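Local coordinates for manganese-binding protein (Chlamydia trachomatis, PDB 6NSI), which binds ferrous iron, manganese and nickel ions, with a preference for ferrous iron, and delivers them to the membrane permease of an ABC transporter for metal import, at residues Arg9-Cys12 / Asp13-Arg17; Arg152-Ser155 / Thr156-Glu159; Ala204-Ile208 / Arg209-Arg213. All coordinates share one frame; numbering follows the deposited sequence.

Contact 1. Residues Arg9-Cys12 / Asp13-Arg17; sequences RMIC and DCVSR
Arg9 and Asp13, one helical turn apart, form a salt bridge. NE of Arg9 donates to OD1 of Asp13 at 2.8 Å, almost straight at 168°; the oxygen lies in the guanidinium plane and is met on its syn side. NH2 of Arg9 adds weak bonds to both carboxylate oxygens. Because the arginine chain is bent at chi2 and chi3, its head reaches the carboxylate with the two planes 56° apart. The pair has further partners: Asp30 takes Arg9 NH1, the carbonyl of Asp264 takes NH2, and Asp13 OD2 accepts from the backbone N of Tyr266.

Among the uncharged polar groups, Cys12 O is gripped twice by Ser16, by N and by OG, each at 2.9 Å, from opposite faces of the carbonyl plane. Asp13 N to Arg9 O (3.0 Å) and Val15 N to Ile11 O (3.1 Å) are further i to i+4 backbone bonds of the helix.

Apolar packing is slight: CG2 of Ile11 lies 3.9 Å from CG2 of Val15, the two side chains side by side and pointing the same way, and each touches Ser6.

An i to i+4 salt bridge thus rides on the helix of a beta-alpha-beta unit, strand 3-6, helix 9-19 and strand 24-27, in a parallel sheet.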
ATOM      1  N   ARG A   9       2.451  -5.995  -7.785  1.00 26.73           N
ATOM      2  CA  ARG A   9       3.446  -6.803  -7.076  1.00 28.19           C
ATOM      3  C   ARG A   9       3.116  -6.986  -5.601  1.00 34.11           C
ATOM      4  O   ARG A   9       3.531  -7.982  -4.991  1.00 30.98           O
ATOM      5  CB  ARG A   9       4.834  -6.187  -7.213  1.00 28.60           C
ATOM      6  CG  ARG A   9       5.450  -6.391  -8.581  1.00 30.25           C
ATOM      7  CD  ARG A   9       5.819  -7.852  -8.807  1.00 32.67           C
ATOM      8  NE  ARG A   9       6.768  -8.337  -7.812  1.00 39.43           N
ATOM      9  CZ  ARG A   9       8.053  -7.995  -7.786  1.00 40.60           C
ATOM     10  NH1 ARG A   9       8.538  -7.173  -8.704  1.00 44.33           N
ATOM     11  NH2 ARG A   9       8.856  -8.471  -6.843  1.00 35.91           N
ATOM     12  N   MET A  10       2.395  -6.035  -5.008  1.00 30.73           N
ATOM     13  CA  MET A  10       1.985  -6.190  -3.619  1.00 31.35           C
ATOM     14  C   MET A  10       1.093  -7.415  -3.462  1.00 35.56           C
ATOM     15  O   MET A  10       1.185  -8.142  -2.465  1.00 29.76           O
ATOM     16  CB  MET A  10       1.288  -4.914  -3.158  1.00 27.73           C
ATOM     17  CG  MET A  10       2.214  -3.693  -3.217  1.00 24.13           C
ATOM     18  SD  MET A  10       2.224  -2.857  -4.833  1.00 25.58           S
ATOM     19  CE  MET A  10       0.653  -1.996  -4.734  1.00 26.51           C
ATOM     20  N   ILE A  11       0.252  -7.678  -4.466  1.00 30.72           N
ATOM     21  CA  ILE A  11      -0.513  -8.916  -4.504  1.00 33.55           C
ATOM     22  C   ILE A  11       0.356 -10.077  -4.969  1.00 31.71           C
ATOM     23  O   ILE A  11       0.381 -11.135  -4.335  1.00 36.84           O
ATOM     24  CB  ILE A  11      -1.749  -8.743  -5.403  1.00 35.62           C
ATOM     25  CG1 ILE A  11      -2.698  -7.725  -4.782  1.00 31.90           C
ATOM     26  CG2 ILE A  11      -2.459 -10.072  -5.603  1.00 29.85           C
ATOM     27  CD1 ILE A  11      -3.684  -7.180  -5.765  1.00 29.30           C
ATOM     28  N   CYS A  12       1.095  -9.893  -6.067  1.00 34.57           N
ATOM     29  CA  CYS A  12       1.756 -11.029  -6.717  1.00 34.70           C
ATOM     30  C   CYS A  12       2.751 -11.726  -5.799  1.00 41.28           C
ATOM     31  O   CYS A  12       2.861 -12.959  -5.811  1.00 34.90           O
ATOM     32  CB  CYS A  12       2.468 -10.587  -7.993  1.00 33.80           C
ATOM     33  SG  CYS A  12       2.924 -12.023  -9.044  1.00 39.86           S
ATOM     34  N   ASP A  13       3.500 -10.963  -5.009  1.00 34.34           N
ATOM     35  CA  ASP A  13       4.530 -11.591  -4.189  1.00 36.76           C
ATOM     36  C   ASP A  13       3.944 -12.419  -3.064  1.00 35.03           C
ATOM     37  O   ASP A  13       4.614 -13.332  -2.565  1.00 39.72           O
ATOM     38  CB  ASP A  13       5.471 -10.535  -3.631  1.00 30.48           C
ATOM     39  CG  ASP A  13       6.264  -9.840  -4.725  1.00 40.45           C
ATOM     40  OD1 ASP A  13       6.165 -10.260  -5.902  1.00 35.41           O
ATOM     41  OD2 ASP A  13       6.980  -8.873  -4.414  1.00 37.06           O
ATOM     42  N   CYS A  14       2.710 -12.128  -2.656  1.00 38.10           N
ATOM     43  CA  CYS A  14       2.049 -12.960  -1.658  1.00 31.72           C
ATOM     44  C   CYS A  14       1.429 -14.198  -2.301  1.00 45.46           C
ATOM     45  O   CYS A  14       1.549 -15.302  -1.756  1.00 36.48           O
ATOM     46  CB  CYS A  14       0.991 -12.149  -0.911  1.00 31.09           C
ATOM     47  SG  CYS A  14       1.643 -10.626  -0.066  1.00 32.39           S
ATOM     48  N   VAL A  15       0.777 -14.036  -3.462  1.00 40.12           N
ATOM     49  CA  VAL A  15       0.228 -15.193  -4.178  1.00 35.39           C
ATOM     50  C   VAL A  15       1.329 -16.205  -4.467  1.00 43.35           C
ATOM     51  O   VAL A  15       1.168 -17.409  -4.234  1.00 45.13           O
ATOM     52  CB  VAL A  15      -0.475 -14.745  -5.476  1.00 38.37           C
ATOM     53  CG1 VAL A  15      -0.909 -15.963  -6.285  1.00 37.46           C
ATOM     54  CG2 VAL A  15      -1.689 -13.885  -5.174  1.00 35.06           C
ATOM     55  N   SER A  16       2.473 -15.726  -4.968  1.00 38.23           N
ATOM     56  CA  SER A  16       3.557 -16.623  -5.357  1.00 39.69           C
ATOM     57  C   SER A  16       4.101 -17.401  -4.168  1.00 47.50           C
ATOM     58  O   SER A  16       4.588 -18.528  -4.336  1.00 43.09           O
ATOM     59  CB  SER A  16       4.681 -15.830  -6.027  1.00 41.85           C
ATOM     60  OG  SER A  16       4.191 -15.132  -7.161  1.00 43.17           O
ATOM     61  N   ARG A  17       4.032 -16.817  -2.965  1.00 45.92           N
ATOM     62  CA  ARG A  17       4.489 -17.514  -1.766  1.00 47.26           C
ATOM     63  C   ARG A  17       3.529 -18.628  -1.372  1.00 47.51           C
ATOM     64  O   ARG A  17       3.963 -19.668  -0.870  1.00 49.66           O
ATOM     65  CB  ARG A  17       4.662 -16.528  -0.601  1.00 42.57           C
ATOM     66  CG  ARG A  17       6.029 -15.825  -0.528  1.00 42.05           C
ATOM     67  CD  ARG A  17       7.099 -16.729   0.093  1.00 47.06           C
ATOM     68  NE  ARG A  17       7.299 -16.527   1.534  1.00 55.30           N
ATOM     69  CZ  ARG A  17       6.946 -17.401   2.479  1.00 57.69           C
ATOM     70  NH1 ARG A  17       6.349 -18.545   2.153  1.00 55.29           N
ATOM     71  NH2 ARG A  17       7.181 -17.131   3.761  1.00 53.14           N
TER

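Contact 2. Residues Arg152-Ser155 / Thr156-Glu159; sequences RSLS and TIPE
The flat groups joining Ser153 to Thr156 and Leu154 to Ile157 are backbone carbonyls. Thr156 OG1 meets Ser153 O in the carbonyl plane at 2.7 Å, while Thr156 N comes to the same oxygen at 3.0 Å from above that plane, 56° out of it. At Leu154 O the donor is Ile157 N, likewise above the plane, at 3.3 Å. The threonine hydroxyl gets there because chi1 of 70° sets OG1 between its own backbone N and carbonyl carbon, turned back on the helix. CG2 of Thr156 then rests 3.4 Å from Arg152 O.

The chain leaves helix 129-154 here through a type I beta turn, Leu154 to Ile157, closed by the Ile157 N to Leu154 O bond and leading on toward strand 164-165. CD2 of Leu154 packs against CD1 of Ile157 at 3.8 Å, the two side chains lying side by side and pointing the same way. Leu154 also touches Val274 and Ile277 of helix 266-280 and Phe174 of helix 172-178, whereas Ile157 reaches Leu179 and Leu281. Thr156 OG1 also bonds to Thr284 N, and Ser153 OG to Leu286 N as well as to Trp149 O, so the tail after helix 266-280 is bonded to both the helix and the turn.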
ATOM      1  N   ARG A 152       6.413  -2.185  16.947  1.00 32.74           N
ATOM      2  CA  ARG A 152       7.405  -1.921  17.982  1.00 34.29           C
ATOM      3  C   ARG A 152       8.417  -0.877  17.527  1.00 30.86           C
ATOM      4  O   ARG A 152       8.747   0.046  18.286  1.00 29.18           O
ATOM      5  CB  ARG A 152       8.106  -3.224  18.383  1.00 39.49           C
ATOM      6  CG  ARG A 152       7.289  -4.111  19.337  1.00 48.35           C
ATOM      7  CD  ARG A 152       7.648  -5.603  19.204  1.00 54.54           C
ATOM      8  NE  ARG A 152       8.961  -5.790  18.573  1.00 60.87           N
ATOM      9  CZ  ARG A 152       9.289  -6.798  17.758  1.00 59.29           C
ATOM     10  NH1 ARG A 152       8.404  -7.743  17.448  1.00 47.53           N
ATOM     11  NH2 ARG A 152      10.516  -6.854  17.237  1.00 59.54           N
ATOM     12  N   SER A 153       8.920  -0.998  16.294  1.00 29.76           N
ATOM     13  CA  SER A 153       9.884  -0.023  15.787  1.00 32.15           C
ATOM     14  C   SER A 153       9.257   1.360  15.673  1.00 27.35           C
ATOM     15  O   SER A 153       9.828   2.360  16.128  1.00 26.42           O
ATOM     16  CB  SER A 153      10.429  -0.464  14.427  1.00 34.66           C
ATOM     17  OG  SER A 153      11.096  -1.713  14.514  1.00 34.50           O
ATOM     18  N   LEU A 154       8.076   1.432  15.071  1.00 24.38           N
ATOM     19  CA  LEU A 154       7.442   2.726  14.877  1.00 24.23           C
ATOM     20  C   LEU A 154       7.017   3.341  16.198  1.00 28.44           C
ATOM     21  O   LEU A 154       6.901   4.566  16.290  1.00 28.76           O
ATOM     22  CB  LEU A 154       6.272   2.574  13.907  1.00 24.86           C
ATOM     23  CG  LEU A 154       6.751   2.228  12.476  1.00 20.70           C
ATOM     24  CD1 LEU A 154       5.637   1.664  11.576  1.00 21.72           C
ATOM     25  CD2 LEU A 154       7.383   3.434  11.823  1.00 17.71           C
ATOM     26  N   SER A 155       6.845   2.523  17.239  1.00 29.52           N
ATOM     27  CA  SER A 155       6.509   3.043  18.559  1.00 28.11           C
ATOM     28  C   SER A 155       7.653   3.799  19.211  1.00 28.53           C
ATOM     29  O   SER A 155       7.419   4.509  20.193  1.00 26.89           O
ATOM     30  CB  SER A 155       6.076   1.903  19.472  1.00 28.88           C
ATOM     31  OG  SER A 155       4.710   1.637  19.242  1.00 41.06           O
ATOM     32  N   THR A 156       8.877   3.665  18.698  1.00 28.25           N
ATOM     33  CA  THR A 156      10.018   4.382  19.259  1.00 35.59           C
ATOM     34  C   THR A 156      10.128   5.813  18.729  1.00 31.70           C
ATOM     35  O   THR A 156      10.906   6.610  19.268  1.00 28.80           O
ATOM     36  CB  THR A 156      11.323   3.609  18.970  1.00 35.59           C
ATOM     37  OG1 THR A 156      11.629   3.677  17.573  1.00 31.54           O
ATOM     38  CG2 THR A 156      11.203   2.120  19.381  1.00 31.12           C
ATOM     39  N   ILE A 157       9.389   6.149  17.679  1.00 30.35           N
ATOM     40  CA  ILE A 157       9.315   7.527  17.200  1.00 27.10           C
ATOM     41  C   ILE A 157       8.755   8.396  18.317  1.00 27.85           C
ATOM     42  O   ILE A 157       7.630   8.142  18.768  1.00 28.80           O
ATOM     43  CB  ILE A 157       8.428   7.631  15.949  1.00 23.79           C
ATOM     44  CG1 ILE A 157       9.027   6.815  14.811  1.00 23.71           C
ATOM     45  CG2 ILE A 157       8.189   9.129  15.571  1.00 24.40           C
ATOM     46  CD1 ILE A 157       8.106   6.729  13.596  1.00 23.32           C
ATOM     47  N   PRO A 158       9.482   9.416  18.788  1.00 29.73           N
ATOM     48  CA  PRO A 158       8.906  10.334  19.778  1.00 30.07           C
ATOM     49  C   PRO A 158       7.551  10.846  19.314  1.00 26.98           C
ATOM     50  O   PRO A 158       7.373  11.211  18.150  1.00 26.95           O
ATOM     51  CB  PRO A 158       9.936  11.468  19.860  1.00 22.76           C
ATOM     52  CG  PRO A 158      11.212  10.858  19.382  1.00 35.94           C
ATOM     53  CD  PRO A 158      10.830   9.838  18.352  1.00 28.22           C
ATOM     54  N   GLU A 159       6.589  10.862  20.238  1.00 23.71           N
ATOM     55  CA  GLU A 159       5.234  11.285  19.904  1.00 26.36           C
ATOM     56  C   GLU A 159       5.205  12.673  19.256  1.00 29.04           C
ATOM     57  O   GLU A 159       4.375  12.932  18.379  1.00 23.42           O
ATOM     58  CB  GLU A 159       4.359  11.262  21.151  1.00 32.70           C
ATOM     59  CG  GLU A 159       2.912  11.660  20.908  1.00 32.32           C
ATOM     60  CD  GLU A 159       2.098  11.744  22.195  1.00 59.91           C
ATOM     61  OE1 GLU A 159       2.633  12.239  23.230  1.00 55.24           O
ATOM     62  OE2 GLU A 159       0.919  11.313  22.164  1.00 55.99           O
TER

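Contact 3. Residues Ala204-Ile208 / Arg209-Arg213; sequences AQISI and RDIMR
Asp210 reaches back over the start of its helix to Ser207, and its side chain can be followed outward. CB lies 3.4 Å from Ser207 O and 3.8 Å from CG2 of Ile206, whose side chain crosses the aspartate at about a right angle. A chi1 of -62° puts CG opposite the carbonyl carbon, which turns the carboxylate toward Ser207. There OD2 accepts from Ser207 N at 2.8 Å, nearly straight at 170°, through the lone pair away from the other oxygen. OD1 goes the other way along the helix, to NH2 of Arg213 at 2.9 Å, in a salt bridge; it lies in the guanidinium plane of Arg213, which meets it from the anti side, out of the carboxylate plane. One carboxylate thus answers the N-cap residue with one oxygen and the next turn with the other.

Ser207 returns the bond. Its OG accepts from Asp210 N at 3.2 Å and, more weakly, from Arg209 N, so serine and aspartate form a capping box around the first-turn amides. The i to i+4 backbone bonds open with Ile211 N to Ser207 O at 3.1 Å, in the carbonyl plane. A bound sodium ion lies about 3 Å from the Ser207 side chain.

Ile206 CG2 and Ile211 CD1 meet loosely at 4.2 Å next to the box. This cap begins helix 208-221 at the surface: Ile206 and Ile211 both lean on Ala236 of helix 235-242, Ile211 also on Ile240, while Arg213 NH1 donates a hydrogen bond to Ser196 O in the loop that follows strand 194-195.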
ATOM      1  N   ALA A 204      -4.522  13.661 -10.008  1.00 53.60           N
ATOM      2  CA  ALA A 204      -5.133  14.951  -9.714  1.00 47.53           C
ATOM      3  C   ALA A 204      -4.100  16.079  -9.777  1.00 53.84           C
ATOM      4  O   ALA A 204      -2.909  15.880  -9.518  1.00 43.63           O
ATOM      5  CB  ALA A 204      -5.800  14.929  -8.337  1.00 52.21           C
ATOM      6  N   GLN A 205      -4.575  17.274 -10.134  1.00 54.14           N
ATOM      7  CA  GLN A 205      -3.724  18.458 -10.208  1.00 50.67           C
ATOM      8  C   GLN A 205      -3.435  18.997  -8.811  1.00 45.89           C
ATOM      9  O   GLN A 205      -4.351  19.139  -7.995  1.00 48.61           O
ATOM     10  CB  GLN A 205      -4.407  19.537 -11.050  1.00 56.84           C
ATOM     11  CG  GLN A 205      -3.453  20.569 -11.617  1.00 60.40           C
ATOM     12  CD  GLN A 205      -2.471  19.966 -12.607  1.00 66.60           C
ATOM     13  OE1 GLN A 205      -2.835  19.115 -13.425  1.00 61.32           O
ATOM     14  NE2 GLN A 205      -1.217  20.403 -12.536  1.00 68.72           N
ATOM     15  N   ILE A 206      -2.169  19.325  -8.540  1.00 44.18           N
ATOM     16  CA  ILE A 206      -1.755  19.885  -7.251  1.00 38.97           C
ATOM     17  C   ILE A 206      -1.671  21.403  -7.365  1.00 42.58           C
ATOM     18  O   ILE A 206      -0.985  21.931  -8.251  1.00 44.72           O
ATOM     19  CB  ILE A 206      -0.404  19.311  -6.790  1.00 40.83           C
ATOM     20  CG1 ILE A 206      -0.467  17.778  -6.692  1.00 33.81           C
ATOM     21  CG2 ILE A 206       0.016  19.978  -5.467  1.00 32.45           C
ATOM     22  CD1 ILE A 206       0.905  17.092  -6.664  1.00 33.34           C
ATOM     23  N   SER A 207      -2.331  22.102  -6.446  1.00 38.82           N
ATOM     24  CA  SER A 207      -2.520  23.545  -6.521  1.00 35.13           C
ATOM     25  C   SER A 207      -1.631  24.255  -5.505  1.00 35.87           C
ATOM     26  O   SER A 207      -1.081  23.638  -4.588  1.00 31.27           O
ATOM     27  CB  SER A 207      -3.990  23.899  -6.270  1.00 31.12           C
ATOM     28  OG  SER A 207      -4.243  24.016  -4.868  1.00 39.93           O
ATOM     29  N   ILE A 208      -1.511  25.578  -5.664  1.00 27.65           N
ATOM     30  CA  ILE A 208      -0.813  26.385  -4.661  1.00 33.56           C
ATOM     31  C   ILE A 208      -1.474  26.244  -3.292  1.00 27.30           C
ATOM     32  O   ILE A 208      -0.801  26.326  -2.264  1.00 25.85           O
ATOM     33  CB  ILE A 208      -0.731  27.870  -5.099  1.00 37.04           C
ATOM     34  CG1 ILE A 208       0.173  28.670  -4.137  1.00 34.10           C
ATOM     35  CG2 ILE A 208      -2.124  28.513  -5.203  1.00 29.52           C
ATOM     36  CD1 ILE A 208       1.585  28.141  -4.011  1.00 32.43           C
ATOM     37  N   ARG A 209      -2.788  26.023  -3.256  1.00 26.17           N
ATOM     38  CA  ARG A 209      -3.488  25.810  -1.990  1.00 30.94           C
ATOM     39  C   ARG A 209      -3.003  24.539  -1.284  1.00 29.92           C
ATOM     40  O   ARG A 209      -2.892  24.506  -0.051  1.00 24.73           O
ATOM     41  CB  ARG A 209      -4.997  25.745  -2.255  1.00 28.75           C
ATOM     42  CG  ARG A 209      -5.589  27.069  -2.714  1.00 37.34           C
ATOM     43  CD  ARG A 209      -6.198  27.853  -1.558  1.00 45.26           C
ATOM     44  NE  ARG A 209      -6.482  29.240  -1.935  1.00 43.38           N
ATOM     45  CZ  ARG A 209      -6.881  30.188  -1.091  1.00 40.25           C
ATOM     46  NH1 ARG A 209      -7.058  29.915   0.201  1.00 39.69           N
ATOM     47  NH2 ARG A 209      -7.108  31.416  -1.543  1.00 38.00           N
ATOM     48  N   ASP A 210      -2.719  23.485  -2.057  1.00 25.74           N
ATOM     49  CA  ASP A 210      -2.187  22.237  -1.505  1.00 32.00           C
ATOM     50  C   ASP A 210      -0.773  22.421  -0.980  1.00 29.86           C
ATOM     51  O   ASP A 210      -0.410  21.836   0.050  1.00 29.00           O
ATOM     52  CB  ASP A 210      -2.166  21.145  -2.567  1.00 28.36           C
ATOM     53  CG  ASP A 210      -3.540  20.804  -3.082  1.00 39.54           C
ATOM     54  OD1 ASP A 210      -4.430  20.488  -2.264  1.00 42.30           O
ATOM     55  OD2 ASP A 210      -3.717  20.840  -4.315  1.00 39.26           O
ATOM     56  N   ILE A 211       0.060  23.165  -1.722  1.00 24.40           N
ATOM     57  CA  ILE A 211       1.384  23.516  -1.222  1.00 25.27           C
ATOM     58  C   ILE A 211       1.243  24.224   0.111  1.00 26.80           C
ATOM     59  O   ILE A 211       1.872  23.848   1.107  1.00 28.62           O
ATOM     60  CB  ILE A 211       2.145  24.398  -2.236  1.00 29.48           C
ATOM     61  CG1 ILE A 211       2.438  23.632  -3.523  1.00 27.23           C
ATOM     62  CG2 ILE A 211       3.448  24.924  -1.623  1.00 23.79           C
ATOM     63  CD1 ILE A 211       2.860  22.203  -3.315  1.00 37.16           C
ATOM     64  N   MET A 212       0.367  25.234   0.151  1.00 29.22           N
ATOM     65  CA  MET A 212       0.222  26.057   1.344  1.00 25.37           C
ATOM     66  C   MET A 212      -0.289  25.237   2.512  1.00 27.98           C
ATOM     67  O   MET A 212       0.199  25.379   3.642  1.00 25.43           O
ATOM     68  CB  MET A 212      -0.724  27.218   1.069  1.00 25.29           C
ATOM     69  CG  MET A 212      -0.898  28.129   2.300  1.00 33.76           C
ATOM     70  SD  MET A 212      -2.399  27.751   3.259  1.00 54.02           S
ATOM     71  CE  MET A 212      -3.650  27.962   1.960  1.00 40.90           C
ATOM     72  N   ARG A 213      -1.288  24.391   2.257  1.00 27.23           N
ATOM     73  CA  ARG A 213      -1.815  23.493   3.276  1.00 29.08           C
ATOM     74  C   ARG A 213      -0.695  22.686   3.941  1.00 27.21           C
ATOM     75  O   ARG A 213      -0.588  22.644   5.173  1.00 27.83           O
ATOM     76  CB  ARG A 213      -2.850  22.578   2.620  1.00 28.59           C
ATOM     77  CG  ARG A 213      -3.487  21.555   3.514  1.00 35.31           C
ATOM     78  CD  ARG A 213      -4.692  20.943   2.796  1.00 32.15           C
ATOM     79  NE  ARG A 213      -4.360  20.447   1.449  1.00 35.95           N
ATOM     80  CZ  ARG A 213      -3.799  19.260   1.204  1.00 35.54           C
ATOM     81  NH1 ARG A 213      -3.477  18.452   2.206  1.00 29.30           N
ATOM     82  NH2 ARG A 213      -3.532  18.882  -0.040  1.00 34.29           N
TER

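How the contacts relate
Contacts 1, 2 and 3 occur in series along the chain and share no helix or strand. Contact 1 is the buried one, in the first turns of a helix packed on a parallel sheet; its centre is about 35 Å from that of contact 3, across the middle of the chain. Contact 2 is partly buried and contact 3 lies at the surface. Contacts 1 and 3 each hold an acidic-basic pair, but in contact 3 the acid also caps a helix start, whereas contact 2 satisfies carbonyls where a helix runs out. The side chain of Met10 is about 8 Å from the bound iron and that of Ile206 about 12 Å; contact 2 is remote from the metal sites.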